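Local coordinates for protein nicotinate-nucleotide pyrophosphorylase (Pyrococcus furiosus, PDB 2I14) that probably joins nicotinate to phosphoribosyl pyrophosphate, with hydrolysis of ATP, to give nicotinate mononucleotide, the first step from nicotinate to NAD, at residues 119-124 with 151-156; 138-143 with 164-169. All blocks are in the same frame, centred on the assembly; numbering follows the deposited sequence.

Interaction 1. Residues 119-124 with 151-156; sequences SGIATA and PMIDRA
Ile121 reaches from helix 108-131 to helix 150-159 and lays its terminal methyl against the branched side chain of Ile153, with CD1 3.6 Å from Ile153 CG1 and nearly as near to Ile153 CG2, so that the methyl meets the fork of the other isoleucine. The two side chains cross at about a right angle. CG1 of Ile121 stands anti to its own carbonyl carbon (chi1 -61°), and with chi2 extended at -178° CD1 is carried straight out across the helix interface. The same methyl also meets the end of Met152, whose chain bends at chi2 and chi3 and brings CE to 3.9 Å from Ile121 CD1. The other branch is used differently: Ile121 CG2 lies 3.9 Å from Ala156 CB, one turn further along the second helix. Ala122 packs through its CA and CB against Ala156 O, and the two backbones have their nearest CA atoms here, those of Ala122 and Ala156, 5.0 Å apart. The small alanines allow this approach, while the helix axes keep 8.8 Å between them and run in roughly the same direction, at 34° to each other. Helix 296-299 adds to the packing, Ile298 touching Ile121 and Ala299 touching Ile153. On helix 108-131, Thr123 OG1 and Thr123 N both bond to Ser119 O, from opposite faces of its carbonyl plane. Arg155 makes a salt bridge with Glu84 and a cation-pi contact with Tyr11 of the second subunit. This is buried helix-helix packing in the quinolinate phosphoribosyltransferase-type C-terminal domain, near the centre of the chain and away from the annotated sites. Between these segments the contact rests on the fit of buried apolar groups, with no directed polar bond.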
ATOM      1  N   SER A 119      12.658  13.814 -28.513  1.00 36.36           N
ATOM      2  CA  SER A 119      11.278  13.925 -28.064  1.00 35.83           C
ATOM      3  C   SER A 119      11.191  13.653 -26.573  1.00 34.51           C
ATOM      4  O   SER A 119      10.438  14.318 -25.851  1.00 32.38           O
ATOM      5  CB  SER A 119      10.403  12.941 -28.827  1.00 37.08           C
ATOM      6  OG  SER A 119      10.175  13.417 -30.146  1.00 41.23           O
ATOM      7  N   GLY A 120      11.973  12.671 -26.129  1.00 33.78           N
ATOM      8  CA  GLY A 120      11.997  12.326 -24.726  1.00 35.77           C
ATOM      9  C   GLY A 120      12.441  13.496 -23.867  1.00 36.72           C
ATOM     10  O   GLY A 120      11.729  13.936 -22.962  1.00 38.10           O
ATOM     11  N   ILE A 121      13.626  14.018 -24.149  1.00 37.63           N
ATOM     12  CA  ILE A 121      14.140  15.149 -23.398  1.00 36.69           C
ATOM     13  C   ILE A 121      13.199  16.354 -23.446  1.00 36.13           C
ATOM     14  O   ILE A 121      12.948  16.999 -22.422  1.00 35.34           O
ATOM     15  CB  ILE A 121      15.502  15.556 -23.922  1.00 36.97           C
ATOM     16  CG1 ILE A 121      16.467  14.384 -23.749  1.00 36.81           C
ATOM     17  CG2 ILE A 121      15.992  16.786 -23.181  1.00 38.45           C
ATOM     18  CD1 ILE A 121      17.900  14.665 -24.181  1.00 38.28           C
ATOM     19  N   ALA A 122      12.675  16.656 -24.631  1.00 36.05           N
ATOM     20  CA  ALA A 122      11.764  17.792 -24.777  1.00 37.21           C
ATOM     21  C   ALA A 122      10.544  17.673 -23.852  1.00 37.41           C
ATOM     22  O   ALA A 122      10.298  18.547 -23.010  1.00 37.30           O
ATOM     23  CB  ALA A 122      11.314  17.919 -26.227  1.00 37.32           C
ATOM     24  N   THR A 123       9.787  16.588 -24.015  1.00 36.44           N
ATOM     25  CA  THR A 123       8.606  16.342 -23.204  1.00 34.39           C
ATOM     26  C   THR A 123       8.960  16.522 -21.744  1.00 34.29           C
ATOM     27  O   THR A 123       8.250  17.187 -21.000  1.00 33.27           O
ATOM     28  CB  THR A 123       8.085  14.913 -23.424  1.00 33.64           C
ATOM     29  OG1 THR A 123       7.869  14.709 -24.823  1.00 34.61           O
ATOM     30  CG2 THR A 123       6.771  14.697 -22.689  1.00 31.69           C
ATOM     31  N   ALA A 124      10.072  15.927 -21.335  1.00 34.56           N
ATOM     32  CA  ALA A 124      10.504  16.043 -19.957  1.00 34.62           C
ATOM     33  C   ALA A 124      10.572  17.521 -19.623  1.00 35.27           C
ATOM     34  O   ALA A 124       9.933  17.988 -18.684  1.00 35.31           O
ATOM     35  CB  ALA A 124      11.867  15.412 -19.794  1.00 35.12           C
ATOM     36  N   PRO A 151      25.005  18.656 -27.680  1.00 47.20           N
ATOM     37  CA  PRO A 151      24.139  19.630 -28.342  1.00 48.86           C
ATOM     38  C   PRO A 151      22.702  19.156 -28.567  1.00 48.56           C
ATOM     39  O   PRO A 151      21.771  19.864 -28.178  1.00 49.76           O
ATOM     40  CB  PRO A 151      24.874  19.926 -29.657  1.00 48.18           C
ATOM     41  CG  PRO A 151      25.596  18.687 -29.930  1.00 47.61           C
ATOM     42  CD  PRO A 151      26.136  18.313 -28.554  1.00 48.26           C
ATOM     43  N   MET A 152      22.504  17.980 -29.164  1.00 47.73           N
ATOM     44  CA  MET A 152      21.132  17.523 -29.411  1.00 48.25           C
ATOM     45  C   MET A 152      20.321  17.696 -28.137  1.00 46.79           C
ATOM     46  O   MET A 152      19.166  18.138 -28.165  1.00 43.66           O
ATOM     47  CB  MET A 152      21.084  16.053 -29.847  1.00 49.45           C
ATOM     48  CG  MET A 152      20.803  15.077 -28.712  1.00 53.26           C
ATOM     49  SD  MET A 152      19.184  14.279 -28.729  1.00 53.58           S
ATOM     50  CE  MET A 152      18.143  15.518 -27.959  1.00 54.06           C
ATOM     51  N   ILE A 153      20.949  17.364 -27.017  1.00 46.51           N
ATOM     52  CA  ILE A 153      20.299  17.481 -25.731  1.00 46.80           C
ATOM     53  C   ILE A 153      19.923  18.913 -25.396  1.00 47.10           C
ATOM     54  O   ILE A 153      18.738  19.218 -25.263  1.00 47.98           O
ATOM     55  CB  ILE A 153      21.173  16.917 -24.608  1.00 45.94           C
ATOM     56  CG1 ILE A 153      21.394  15.430 -24.841  1.00 44.54           C
ATOM     57  CG2 ILE A 153      20.496  17.147 -23.255  1.00 46.46           C
ATOM     58  CD1 ILE A 153      22.153  14.761 -23.728  1.00 45.57           C
ATOM     59  N   ASP A 154      20.912  19.796 -25.259  1.00 46.81           N
ATOM     60  CA  ASP A 154      20.612  21.183 -24.931  1.00 47.35           C
ATOM     61  C   ASP A 154      19.610  21.811 -25.914  1.00 47.99           C
ATOM     62  O   ASP A 154      18.791  22.656 -25.530  1.00 48.20           O
ATOM     63  CB  ASP A 154      21.890  22.017 -24.875  1.00 47.83           C
ATOM     64  CG  ASP A 154      22.649  21.865 -23.540  1.00 49.73           C
ATOM     65  OD1 ASP A 154      21.999  21.771 -22.470  1.00 45.64           O
ATOM     66  OD2 ASP A 154      23.912  21.866 -23.565  1.00 51.72           O
ATOM     67  N   ARG A 155      19.655  21.389 -27.175  1.00 46.67           N
ATOM     68  CA  ARG A 155      18.740  21.910 -28.179  1.00 45.35           C
ATOM     69  C   ARG A 155      17.314  21.404 -27.899  1.00 46.99           C
ATOM     70  O   ARG A 155      16.323  22.058 -28.241  1.00 47.14           O
ATOM     71  CB  ARG A 155      19.206  21.459 -29.564  1.00 43.77           C
ATOM     72  CG  ARG A 155      18.869  22.412 -30.699  1.00 44.03           C
ATOM     73  CD  ARG A 155      17.546  22.120 -31.380  1.00 45.36           C
ATOM     74  NE  ARG A 155      17.715  21.280 -32.558  1.00 46.15           N
ATOM     75  CZ  ARG A 155      16.792  21.112 -33.500  1.00 48.21           C
ATOM     76  NH1 ARG A 155      15.615  21.722 -33.431  1.00 47.60           N
ATOM     77  NH2 ARG A 155      17.048  20.323 -34.525  1.00 51.50           N
ATOM     78  N   ALA A 156      17.217  20.232 -27.275  1.00 47.15           N
ATOM     79  CA  ALA A 156      15.925  19.633 -26.949  1.00 45.83           C
ATOM     80  C   ALA A 156      15.364  20.227 -25.666  1.00 45.52           C
ATOM     81  O   ALA A 156      14.147  20.434 -25.547  1.00 43.79           O
ATOM     82  CB  ALA A 156      16.073  18.121 -26.792  1.00 47.59           C
TER

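Interaction 2. Residues 138-143 with 164-169; sequences YSFGIR and GVSGVL. With PCP (1-alpha-pyrophosphoryl-2-alpha,3-alpha-dihydroxy-4-beta-cyclopentane-methanol-5-phosphate), chain I.
This is a short parallel strand pairing, Ser139 beside Val165, in which 164-165 is a weakly bonded strand next to 137-139; both segments then leave the sheet. Two backbone bonds hold it: Ser139 N gives to Gly164 O, and Ser166 N gives to Ser139 O, each at 3.0 Å, the second more bent (136° at the hydrogen). Gly164 passes the edge of the Tyr138 ring, with its CA in the ring plane. Beyond the strands, Ser166 CB packs 3.8 Å from Phe140 CD1, and Ile142 CD1 reaches Gly167 CA, at the N-cap of helix 168-174. Phe140 has its CG anti to the carbonyl carbon (chi1 -74°), which swings the ring so that CD2 comes 3.2 Å from PCP O3; Phe140 CB separately lies 3.5 Å from PCP C3. Arg143 NH1 makes a salt bridge with Asp25 of the second subunit, which also bonds Ser166 OG. With an alanine here, Asp25 would probably lose its charge partner, and a gap is likely to open beside the ligand. Strand 137-139, helix 150-159 and strand 164-165 form a beta-alpha-beta unit of this TIM-barrel-related domain, and the segment after strand 137-139, with Phe140 and Arg143, lines the pocket that holds PCP.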
ATOM      1  N   TYR A 138      16.845  26.382 -16.452  1.00 40.58           N
ATOM      2  CA  TYR A 138      18.015  26.216 -17.293  1.00 42.50           C
ATOM      3  C   TYR A 138      18.562  24.809 -17.308  1.00 42.81           C
ATOM      4  O   TYR A 138      18.781  24.204 -16.262  1.00 43.12           O
ATOM      5  CB  TYR A 138      19.112  27.202 -16.862  1.00 43.66           C
ATOM      6  CG  TYR A 138      18.636  28.636 -16.853  1.00 44.19           C
ATOM      7  CD1 TYR A 138      18.304  29.286 -15.662  1.00 43.47           C
ATOM      8  CD2 TYR A 138      18.422  29.302 -18.044  1.00 44.29           C
ATOM      9  CE1 TYR A 138      17.763  30.555 -15.673  1.00 44.49           C
ATOM     10  CE2 TYR A 138      17.879  30.565 -18.069  1.00 46.11           C
ATOM     11  CZ  TYR A 138      17.547  31.193 -16.885  1.00 46.69           C
ATOM     12  OH  TYR A 138      16.974  32.454 -16.939  1.00 48.49           O
ATOM     13  N   SER A 139      18.790  24.301 -18.513  1.00 44.22           N
ATOM     14  CA  SER A 139      19.343  22.960 -18.719  1.00 44.55           C
ATOM     15  C   SER A 139      20.793  22.904 -18.220  1.00 43.52           C
ATOM     16  O   SER A 139      21.601  23.741 -18.579  1.00 43.09           O
ATOM     17  CB  SER A 139      19.270  22.596 -20.211  1.00 43.37           C
ATOM     18  OG  SER A 139      19.811  21.310 -20.445  1.00 42.69           O
ATOM     19  N   PHE A 140      21.099  21.916 -17.390  1.00 44.65           N
ATOM     20  CA  PHE A 140      22.425  21.740 -16.810  1.00 46.39           C
ATOM     21  C   PHE A 140      22.874  20.289 -16.895  1.00 47.22           C
ATOM     22  O   PHE A 140      23.978  19.948 -16.462  1.00 49.54           O
ATOM     23  CB  PHE A 140      22.399  22.082 -15.321  1.00 46.66           C
ATOM     24  CG  PHE A 140      22.312  23.545 -15.012  1.00 48.37           C
ATOM     25  CD1 PHE A 140      22.290  24.499 -16.026  1.00 49.28           C
ATOM     26  CD2 PHE A 140      22.292  23.971 -13.677  1.00 47.50           C
ATOM     27  CE1 PHE A 140      22.252  25.862 -15.716  1.00 49.76           C
ATOM     28  CE2 PHE A 140      22.255  25.314 -13.354  1.00 47.94           C
ATOM     29  CZ  PHE A 140      22.235  26.270 -14.371  1.00 49.20           C
ATOM     30  N   GLY A 141      22.023  19.436 -17.449  1.00 46.80           N
ATOM     31  CA  GLY A 141      22.313  18.014 -17.477  1.00 46.13           C
ATOM     32  C   GLY A 141      23.301  17.313 -18.380  1.00 46.42           C
ATOM     33  O   GLY A 141      23.614  16.158 -18.107  1.00 47.59           O
ATOM     34  N   ILE A 142      23.812  17.959 -19.423  1.00 45.88           N
ATOM     35  CA  ILE A 142      24.718  17.255 -20.322  1.00 44.56           C
ATOM     36  C   ILE A 142      25.909  16.554 -19.684  1.00 44.33           C
ATOM     37  O   ILE A 142      26.580  15.770 -20.339  1.00 43.68           O
ATOM     38  CB  ILE A 142      25.212  18.166 -21.460  1.00 44.72           C
ATOM     39  CG1 ILE A 142      26.123  19.261 -20.916  1.00 45.14           C
ATOM     40  CG2 ILE A 142      24.023  18.777 -22.175  1.00 43.57           C
ATOM     41  CD1 ILE A 142      26.809  20.045 -22.012  1.00 44.49           C
ATOM     42  N   ARG A 143      26.175  16.806 -18.408  1.00 45.65           N
ATOM     43  CA  ARG A 143      27.308  16.137 -17.771  1.00 46.60           C
ATOM     44  C   ARG A 143      26.980  14.688 -17.477  1.00 46.41           C
ATOM     45  O   ARG A 143      27.854  13.897 -17.178  1.00 47.10           O
ATOM     46  CB  ARG A 143      27.707  16.820 -16.461  1.00 45.80           C
ATOM     47  CG  ARG A 143      26.600  16.846 -15.445  1.00 46.74           C
ATOM     48  CD  ARG A 143      27.085  17.023 -14.010  1.00 49.07           C
ATOM     49  NE  ARG A 143      27.986  18.162 -13.767  1.00 52.94           N
ATOM     50  CZ  ARG A 143      28.027  19.305 -14.460  1.00 53.81           C
ATOM     51  NH1 ARG A 143      27.215  19.509 -15.494  1.00 58.12           N
ATOM     52  NH2 ARG A 143      28.871  20.266 -14.101  1.00 51.17           N
ATOM     53  N   GLY A 164      17.443  28.726 -20.876  1.00 50.64           N
ATOM     54  CA  GLY A 164      18.824  28.713 -21.301  1.00 50.46           C
ATOM     55  C   GLY A 164      19.503  27.371 -21.242  1.00 50.48           C
ATOM     56  O   GLY A 164      18.980  26.415 -20.680  1.00 51.92           O
ATOM     57  N   VAL A 165      20.705  27.317 -21.798  1.00 50.30           N
ATOM     58  CA  VAL A 165      21.464  26.083 -21.857  1.00 49.39           C
ATOM     59  C   VAL A 165      22.891  26.220 -21.354  1.00 50.63           C
ATOM     60  O   VAL A 165      23.599  27.164 -21.685  1.00 52.04           O
ATOM     61  CB  VAL A 165      21.482  25.571 -23.300  1.00 47.53           C
ATOM     62  CG1 VAL A 165      22.820  24.982 -23.625  1.00 47.12           C
ATOM     63  CG2 VAL A 165      20.359  24.559 -23.494  1.00 48.82           C
ATOM     64  N   SER A 166      23.312  25.243 -20.566  1.00 51.19           N
ATOM     65  CA  SER A 166      24.649  25.204 -19.981  1.00 51.04           C
ATOM     66  C   SER A 166      25.733  24.952 -21.034  1.00 50.94           C
ATOM     67  O   SER A 166      26.817  25.526 -20.994  1.00 50.59           O
ATOM     68  CB  SER A 166      24.661  24.096 -18.913  1.00 51.41           C
ATOM     69  OG  SER A 166      25.924  23.909 -18.323  1.00 50.96           O
ATOM     70  N   GLY A 167      25.418  24.092 -21.986  1.00 51.69           N
ATOM     71  CA  GLY A 167      26.375  23.737 -23.010  1.00 53.23           C
ATOM     72  C   GLY A 167      26.781  24.817 -23.987  1.00 54.19           C
ATOM     73  O   GLY A 167      25.928  25.462 -24.608  1.00 54.02           O
ATOM     74  N   VAL A 168      28.094  24.989 -24.139  1.00 54.90           N
ATOM     75  CA  VAL A 168      28.655  25.984 -25.049  1.00 54.73           C
ATOM     76  C   VAL A 168      28.344  25.646 -26.493  1.00 55.82           C
ATOM     77  O   VAL A 168      27.546  26.319 -27.145  1.00 56.44           O
ATOM     78  CB  VAL A 168      30.181  26.086 -24.914  1.00 53.74           C
ATOM     79  CG1 VAL A 168      30.732  26.947 -26.031  1.00 52.52           C
ATOM     80  CG2 VAL A 168      30.554  26.680 -23.554  1.00 52.09           C
ATOM     81  N   LEU A 169      28.989  24.602 -26.994  1.00 56.84           N
ATOM     82  CA  LEU A 169      28.790  24.181 -28.377  1.00 58.27           C
ATOM     83  C   LEU A 169      27.297  24.040 -28.697  1.00 58.55           C
ATOM     84  O   LEU A 169      26.856  24.331 -29.816  1.00 57.76           O
ATOM     85  CB  LEU A 169      29.532  22.853 -28.615  1.00 58.98           C
ATOM     86  CG  LEU A 169      29.689  22.253 -30.022  1.00 58.88           C
ATOM     87  CD1 LEU A 169      28.411  21.581 -30.469  1.00 58.81           C
ATOM     88  CD2 LEU A 169      30.094  23.339 -30.990  1.00 59.65           C
TER
HETATM   89  C1  PCP I 392      25.016  19.891 -10.466  1.00111.93           C
HETATM   90  C2  PCP I 392      25.159  19.852 -12.003  1.00111.61           C
HETATM   91  C3  PCP I 392      24.182  20.943 -12.509  1.00110.94           C
HETATM   92  C4  PCP I 392      22.999  20.903 -11.517  1.00109.76           C
HETATM   93  C5  PCP I 392      23.683  20.533 -10.246  1.00110.52           C
HETATM   94  CP  PCP I 392      21.840  19.929 -11.901  1.00108.33           C
HETATM   95  O1  PCP I 392      26.028  20.841  -9.834  1.00112.65           O
HETATM   96  O2  PCP I 392      26.499  20.145 -12.406  1.00112.56           O
HETATM   97  O3  PCP I 392      24.750  22.265 -12.486  1.00110.29           O
HETATM   98  OP  PCP I 392      22.215  18.511 -12.017  1.00106.10           O
HETATM   99  P   PCP I 392      21.249  17.283 -11.540  1.00104.66           P
HETATM  100  O1P PCP I 392      21.291  16.264 -12.611  1.00104.02           O
HETATM  101  O2P PCP I 392      19.880  17.862 -11.358  1.00103.28           O
HETATM  102  O3P PCP I 392      21.844  16.768 -10.273  1.00103.89           O
HETATM  103  PA  PCP I 392      26.185  21.104  -8.272  1.00112.98           P
HETATM  104  O1A PCP I 392      26.375  19.747  -7.617  1.00111.85           O
HETATM  105  O2A PCP I 392      24.901  21.773  -7.828  1.00112.50           O
HETATM  106  O3A PCP I 392      27.443  22.029  -8.199  1.00110.50           O
HETATM  107  PB  PCP I 392      28.789  22.171  -8.952  1.00106.90           P
HETATM  108  O1B PCP I 392      29.703  23.144  -8.286  1.00106.90           O
HETATM  109  O2B PCP I 392      28.606  22.661 -10.303  1.00106.05           O
HETATM  110  O3B PCP I 392      29.497  20.860  -9.042  1.00106.94           O

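Overall arrangement
Interactions 1 and 2 share helix 150-159, which packs on helix 108-131 in the first and connects the paired strands of the second. Their centres lie 11 Å apart, and Asp154 bridges them: its OD1 is 3.0 Å from Ser139 OG, a probable hydrogen bond, and its OD2 makes a weak one to Gly167 N. Along the chain the segments alternate, 119-124, 138-143, 151-156, then 164-169. Interaction 2 borders PCP directly through Phe140 and Arg143, whereas the Ile153 side chain of interaction 1 is about 11 Å from it. A bound zinc ion lies about 12 Å from the Phe140 side chain. Both contacts also touch the second subunit, whose Tyr27 bonds the ligand.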